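Local coordinates for UPF0131 protein ykqA (Bacillus subtilis, PDB 2QIK) that probably acts as a gamma-glutamylcyclotransferase, an acyltransferase of the gamma-glutamylcyclotransferase family, at residues S122-P127 / I193-L198; H149-P154 / V189-P194. All coordinates share one frame; numbering follows the deposited sequence. Where two conformers were deposited one is given.

The two contacts lie on the same side of the chain's centre, their own centres about 12 Å apart, at the C-terminal end of strand 185-193. That strand is the middle of a three-stranded antiparallel sheet, between 128-132 and 154-161. Contact 1 joins the loop leading into strand 128-132 to the turn after the middle strand; contact 2 joins the loop leading into strand 154-161 to the strand itself. In chain order the pieces are 122-127, 149-154, then the overlapping 189-194 and 193-198, which share I193 and P194. P127 packs on R192, and Y150 OH is 2.8 Å from S196 OG, probably a hydrogen bond. The end of the middle strand thus meets the loops that enter both of its neighbours.

Contact 1. Residues S122-P127 / I193-L198; sequences SKSKNP and IPYSAL
The Y195 ring lies with one face on the backbone of S124: CA of S124 is 3.6 Å from the ring centroid and only 12° off the ring normal, a CH-pi contact almost exactly over the centre. K125 O approaches obliquely, 3.3 Å from Y195 CB and about as near the CD1 corner. The N126 side chain lies beside the base of the tyrosine, next to its backbone N and CB. With CG anti to the backbone N (chi1 -176°), the tyrosine reaches away from its own turn and across the loop, as far as I121 on helix 115-122. The placement of S124 OG near the ring is less certain, because that serine was modelled in two conformers.

K125 O is buried here and has no polar partner in the model; carbon atoms of the tyrosine are what it meets. Putting an alanine at Y195 would probably open a gap over the S124 backbone and leave the loop without the ring that lies against it. At the other end, P127, which follows a cis peptide bond, brings CA to 3.4 Å from I193 O. I193 is also hydrogen-bonded through its backbone to I128, the first residue of strand 128-132.

On its own side Y195 belongs to a short 3-10 turn, in which A197 N bonds to P194 O at 2.9 Å and which leads into helix 198-204. The serine under the ring has positive phi and is the C-prime residue of a Schellman motif, with S124 N on I121 O and K125 N on M120 O. The arrangement is thus the C-terminal end of helix 115-122, closed by a Schellman motif and covered by an aromatic ring, from which the chain turns into an edge strand of the three-stranded sheet.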
loop_
_atom_site.group_PDB
_atom_site.type_symbol
_atom_site.label_atom_id
_atom_site.label_comp_id
_atom_site.label_asym_id
_atom_site.label_seq_id
_atom_site.Cartn_x
_atom_site.Cartn_y
_atom_site.Cartn_z
ATOM N N SER A 122 10.338 13.024 -0.122
ATOM C CA SER A 122 11.551 13.790 0.111
ATOM C C SER A 122 12.384 13.954 -1.173
ATOM O O SER A 122 13.166 14.907 -1.267
ATOM C CB SER A 122 12.357 13.165 1.215
ATOM O OG SER A 122 12.909 11.964 0.812
ATOM N N LYS A 123 12.237 13.069 -2.136
ATOM C CA LYS A 123 12.941 13.194 -3.416
ATOM C C LYS A 123 12.009 13.763 -4.506
ATOM O O LYS A 123 12.419 13.790 -5.687
ATOM C CB LYS A 123 13.568 11.861 -3.859
ATOM C CG LYS A 123 14.536 11.288 -2.832
ATOM C CD LYS A 123 15.937 11.691 -2.940
ATOM C CE LYS A 123 16.790 10.683 -2.117
ATOM N NZ LYS A 123 16.098 9.359 -1.925
ATOM N N SER A 124 10.814 14.212 -4.142
ATOM C CA SER A 124 9.881 14.806 -5.079
ATOM C C SER A 124 9.795 13.934 -6.353
ATOM O O SER A 124 9.896 14.433 -7.482
ATOM C CB SER A 124 10.156 16.310 -5.369
ATOM O OG SER A 124 10.054 17.186 -4.218
ATOM N N LYS A 125 9.489 12.671 -6.166
ATOM C CA LYS A 125 9.484 11.738 -7.291
ATOM C C LYS A 125 8.511 12.194 -8.359
ATOM O O LYS A 125 7.354 12.456 -8.086
ATOM C CB LYS A 125 9.148 10.327 -6.795
ATOM C CG LYS A 125 9.063 9.300 -7.874
ATOM C CD LYS A 125 8.856 7.869 -7.301
ATOM C CE LYS A 125 8.818 6.790 -8.377
ATOM N NZ LYS A 125 8.938 5.460 -7.841
ATOM N N ASN A 126 9.006 12.181 -9.610
ATOM C CA ASN A 126 8.223 12.763 -10.712
ATOM C C ASN A 126 8.615 12.040 -12.002
ATOM O O ASN A 126 9.785 12.055 -12.333
ATOM C CB ASN A 126 8.554 14.289 -10.830
ATOM C CG ASN A 126 7.643 15.064 -11.749
ATOM O OD1 ASN A 126 8.142 16.014 -12.493
ATOM N ND2 ASN A 126 6.422 14.816 -11.709
ATOM N N PRO A 127 7.691 11.396 -12.707
ATOM C CA PRO A 127 6.291 11.281 -12.383
ATOM C C PRO A 127 6.035 10.265 -11.269
ATOM O O PRO A 127 6.934 9.543 -10.846
ATOM C CB PRO A 127 5.706 10.719 -13.677
ATOM C CG PRO A 127 6.789 9.914 -14.241
ATOM C CD PRO A 127 8.047 10.693 -13.961
ATOM N N ILE A 193 1.078 10.627 -13.287
ATOM C CA ILE A 193 0.749 11.956 -12.764
ATOM C C ILE A 193 2.027 12.710 -12.360
ATOM O O ILE A 193 3.023 12.081 -11.975
ATOM C CB ILE A 193 -0.234 11.883 -11.604
ATOM C CG1 ILE A 193 0.426 11.314 -10.313
ATOM C CG2 ILE A 193 -1.491 11.102 -11.927
ATOM C CD1 ILE A 193 -0.530 11.271 -9.118
ATOM N N PRO A 194 2.008 14.033 -12.391
ATOM C CA PRO A 194 3.107 14.771 -11.849
ATOM C C PRO A 194 3.100 14.692 -10.319
ATOM O O PRO A 194 2.064 14.591 -9.699
ATOM C CB PRO A 194 2.893 16.221 -12.361
ATOM C CG PRO A 194 1.858 16.079 -13.467
ATOM C CD PRO A 194 1.001 14.909 -13.004
ATOM N N TYR A 195 4.287 14.845 -9.750
ATOM C CA TYR A 195 4.449 15.018 -8.308
ATOM C C TYR A 195 3.460 16.077 -7.743
ATOM O O TYR A 195 2.970 15.947 -6.627
ATOM C CB TYR A 195 5.866 15.387 -7.997
ATOM C CG TYR A 195 6.128 15.489 -6.518
ATOM C CD1 TYR A 195 6.151 14.398 -5.697
ATOM C CD2 TYR A 195 6.401 16.727 -5.926
ATOM C CE1 TYR A 195 6.372 14.497 -4.350
ATOM C CE2 TYR A 195 6.629 16.837 -4.572
ATOM C CZ TYR A 195 6.638 15.717 -3.803
ATOM O OH TYR A 195 6.890 15.866 -2.443
ATOM N N SER A 196 3.232 17.143 -8.481
ATOM C CA SER A 196 2.425 18.207 -8.038
ATOM C C SER A 196 0.960 17.823 -7.841
ATOM O O SER A 196 0.212 18.597 -7.221
ATOM C CB SER A 196 2.474 19.393 -8.965
ATOM O OG SER A 196 1.961 19.046 -10.229
ATOM N N ALA A 197 0.530 16.670 -8.335
ATOM C CA ALA A 197 -0.838 16.142 -8.086
ATOM C C ALA A 197 -0.934 15.412 -6.778
ATOM O O ALA A 197 -2.054 15.041 -6.355
ATOM C CB ALA A 197 -1.201 15.234 -9.202
ATOM N N LEU A 198 0.165 15.126 -6.088
ATOM C CA LEU A 198 0.092 14.249 -4.937
ATOM C C LEU A 198 -0.623 14.789 -3.737
ATOM O O LEU A 198 -1.358 14.030 -3.046
ATOM C CB LEU A 198 1.537 13.859 -4.511
ATOM C CG LEU A 198 1.667 12.710 -3.572
ATOM C CD1 LEU A 198 0.922 11.400 -4.078
ATOM C CD2 LEU A 198 3.131 12.459 -3.363
#

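Contact 2. Residues H149-P154 / V189-P194; sequences HYFQDP and VLYRIP
F151 turns the edge of its ring toward the face of Y191, a T-shaped pair with planes at 85° and centroids 5.3 Å apart. F151 CD1 stands over the middle of the Y191 face, and V189 CG1 covers the opposite face near the rim. I193 CG2 meets F151 CE1 at 3.8 Å, closing the buried side, while Y191 OH is bonded to C136 O. Further along, P194 CD rests on Y150 CD1 at 3.6 Å.

The other side is wetter and more open. One water takes a hydrogen bond from D153 N and gives to Y150 O and R192 O; a second also donates to those two carbonyls, bridging where the backbones part. Beyond them the chains close up: R192 N bonds to D153 O at 3.1 Å, beside the antiparallel non-hydrogen-bonded pair P154-Y191. Bent at chi3 (-66°), R192 brings NH1 back to D153 OD2, a 3.0 Å salt bridge lying in the guanidinium plane but meeting the carboxylate from above its plane, while NE goes to Y129 OH. The chemistry therefore splits: edge-to-face rings and aliphatic side chains pack the buried side, and a salt bridge, probably weakened by solvent, and bridging waters join the partly exposed one.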
loop_
_atom_site.group_PDB
_atom_site.type_symbol
_atom_site.label_atom_id
_atom_site.label_comp_id
_atom_site.label_asym_id
_atom_site.label_seq_id
_atom_site.Cartn_x
_atom_site.Cartn_y
_atom_site.Cartn_z
ATOM N N HIS A 149 -6.904 17.755 -15.196
ATOM C CA HIS A 149 -5.778 17.896 -16.083
ATOM C C HIS A 149 -4.582 17.017 -15.725
ATOM O O HIS A 149 -3.773 16.697 -16.602
ATOM C CB HIS A 149 -5.364 19.370 -16.175
ATOM C CG HIS A 149 -4.867 19.999 -14.914
ATOM N ND1 HIS A 149 -3.538 19.981 -14.562
ATOM C CD2 HIS A 149 -5.533 20.560 -13.876
ATOM C CE1 HIS A 149 -3.401 20.593 -13.402
ATOM N NE2 HIS A 149 -4.585 20.940 -12.951
ATOM N N TYR A 150 -4.477 16.609 -14.454
ATOM C CA TYR A 150 -3.401 15.710 -14.004
ATOM C C TYR A 150 -3.684 14.232 -14.283
ATOM O O TYR A 150 -2.795 13.433 -14.205
ATOM C CB TYR A 150 -3.161 15.865 -12.543
ATOM C CG TYR A 150 -2.512 17.141 -12.089
ATOM C CD1 TYR A 150 -1.377 17.655 -12.728
ATOM C CD2 TYR A 150 -2.954 17.830 -10.990
ATOM C CE1 TYR A 150 -0.704 18.774 -12.238
ATOM C CE2 TYR A 150 -2.330 18.939 -10.531
ATOM C CZ TYR A 150 -1.163 19.401 -11.153
ATOM O OH TYR A 150 -0.427 20.480 -10.706
ATOM N N PHE A 151 -4.963 13.896 -14.570
ATOM C CA PHE A 151 -5.472 12.532 -14.585
ATOM C C PHE A 151 -5.907 12.211 -16.029
ATOM O O PHE A 151 -6.741 11.333 -16.267
ATOM C CB PHE A 151 -6.533 12.291 -13.553
ATOM C CG PHE A 151 -6.021 12.432 -12.168
ATOM C CD1 PHE A 151 -5.394 11.399 -11.518
ATOM C CD2 PHE A 151 -6.137 13.641 -11.503
ATOM C CE1 PHE A 151 -4.887 11.546 -10.289
ATOM C CE2 PHE A 151 -5.632 13.813 -10.240
ATOM C CZ PHE A 151 -5.000 12.771 -9.618
ATOM N N GLN A 152 -5.250 12.844 -17.009
ATOM C CA GLN A 152 -5.552 12.649 -18.450
ATOM C C GLN A 152 -4.443 11.906 -19.200
ATOM O O GLN A 152 -4.384 11.886 -20.441
ATOM C CB GLN A 152 -5.908 14.013 -19.060
ATOM C CG GLN A 152 -7.271 14.554 -18.603
ATOM C CD GLN A 152 -7.532 16.043 -18.904
ATOM O OE1 GLN A 152 -8.552 16.599 -18.458
ATOM N NE2 GLN A 152 -6.610 16.669 -19.571
ATOM N N ASP A 153 -3.552 11.276 -18.437
ATOM C CA ASP A 153 -2.495 10.428 -19.060
ATOM C C ASP A 153 -2.545 9.046 -18.368
ATOM O O ASP A 153 -1.594 8.603 -17.697
ATOM C CB ASP A 153 -1.082 11.059 -18.909
ATOM C CG ASP A 153 -0.002 10.357 -19.708
ATOM O OD1 ASP A 153 -0.271 9.570 -20.619
ATOM O OD2 ASP A 153 1.143 10.604 -19.457
ATOM N N PRO A 154 -3.670 8.356 -18.511
ATOM C CA PRO A 154 -3.763 6.989 -18.000
ATOM C C PRO A 154 -2.822 6.095 -18.784
ATOM O O PRO A 154 -2.805 6.095 -20.015
ATOM C CB PRO A 154 -5.249 6.619 -18.175
ATOM C CG PRO A 154 -5.667 7.454 -19.352
ATOM C CD PRO A 154 -4.912 8.739 -19.195
ATOM N N VAL A 189 -6.963 1.219 -12.551
ATOM C CA VAL A 189 -6.430 2.121 -13.611
ATOM C C VAL A 189 -5.104 2.676 -13.044
ATOM O O VAL A 189 -5.066 3.196 -11.943
ATOM C CB VAL A 189 -7.427 3.333 -13.881
ATOM C CG1 VAL A 189 -6.942 4.246 -14.988
ATOM C CG2 VAL A 189 -8.853 2.862 -14.132
ATOM N N LEU A 190 -4.066 2.614 -13.846
ATOM C CA LEU A 190 -2.794 3.229 -13.526
ATOM C C LEU A 190 -2.697 4.521 -14.270
ATOM O O LEU A 190 -2.834 4.578 -15.503
ATOM C CB LEU A 190 -1.632 2.297 -13.906
ATOM C CG LEU A 190 -0.273 2.756 -13.459
ATOM C CD1 LEU A 190 -0.194 2.691 -11.935
ATOM C CD2 LEU A 190 0.833 1.961 -14.089
ATOM N N TYR A 191 -2.478 5.621 -13.552
ATOM C CA TYR A 191 -2.273 6.936 -14.107
ATOM C C TYR A 191 -0.812 7.375 -13.985
ATOM O O TYR A 191 -0.149 7.068 -12.999
ATOM C CB TYR A 191 -3.057 7.981 -13.355
ATOM C CG TYR A 191 -4.564 7.898 -13.344
ATOM C CD1 TYR A 191 -5.329 8.462 -14.341
ATOM C CD2 TYR A 191 -5.206 7.349 -12.275
ATOM C CE1 TYR A 191 -6.682 8.451 -14.308
ATOM C CE2 TYR A 191 -6.620 7.311 -12.213
ATOM C CZ TYR A 191 -7.337 7.894 -13.222
ATOM O OH TYR A 191 -8.720 7.917 -13.163
ATOM N N ARG A 192 -0.284 8.066 -14.990
ATOM C CA ARG A 192 1.003 8.774 -14.869
ATOM C C ARG A 192 0.666 10.227 -14.481
ATOM O O ARG A 192 -0.003 10.933 -15.247
ATOM C CB ARG A 192 1.724 8.770 -16.197
ATOM C CG ARG A 192 3.093 9.410 -16.172
ATOM C CD ARG A 192 3.761 9.434 -17.480
ATOM N NE ARG A 192 4.045 8.109 -17.875
ATOM C CZ ARG A 192 3.355 7.359 -18.749
ATOM N NH1 ARG A 192 2.312 7.858 -19.407
ATOM N NH2 ARG A 192 3.725 6.106 -18.978
ATOM N N ILE A 193 1.078 10.627 -13.287
ATOM C CA ILE A 193 0.749 11.956 -12.764
ATOM C C ILE A 193 2.027 12.710 -12.360
ATOM O O ILE A 193 3.023 12.081 -11.975
ATOM C CB ILE A 193 -0.234 11.883 -11.604
ATOM C CG1 ILE A 193 0.426 11.314 -10.313
ATOM C CG2 ILE A 193 -1.491 11.102 -11.927
ATOM C CD1 ILE A 193 -0.530 11.271 -9.118
ATOM N N PRO A 194 2.008 14.033 -12.391
ATOM C CA PRO A 194 3.107 14.771 -11.849
ATOM C C PRO A 194 3.100 14.692 -10.319
ATOM O O PRO A 194 2.064 14.591 -9.699
ATOM C CB PRO A 194 2.893 16.221 -12.361
ATOM C CG PRO A 194 1.858 16.079 -13.467
ATOM C CD PRO A 194 1.001 14.909 -13.004
HETATM O O HOH W 1 -2.742 11.023 -15.680
HETATM O O HOH W 2 -0.324 13.572 -16.290
#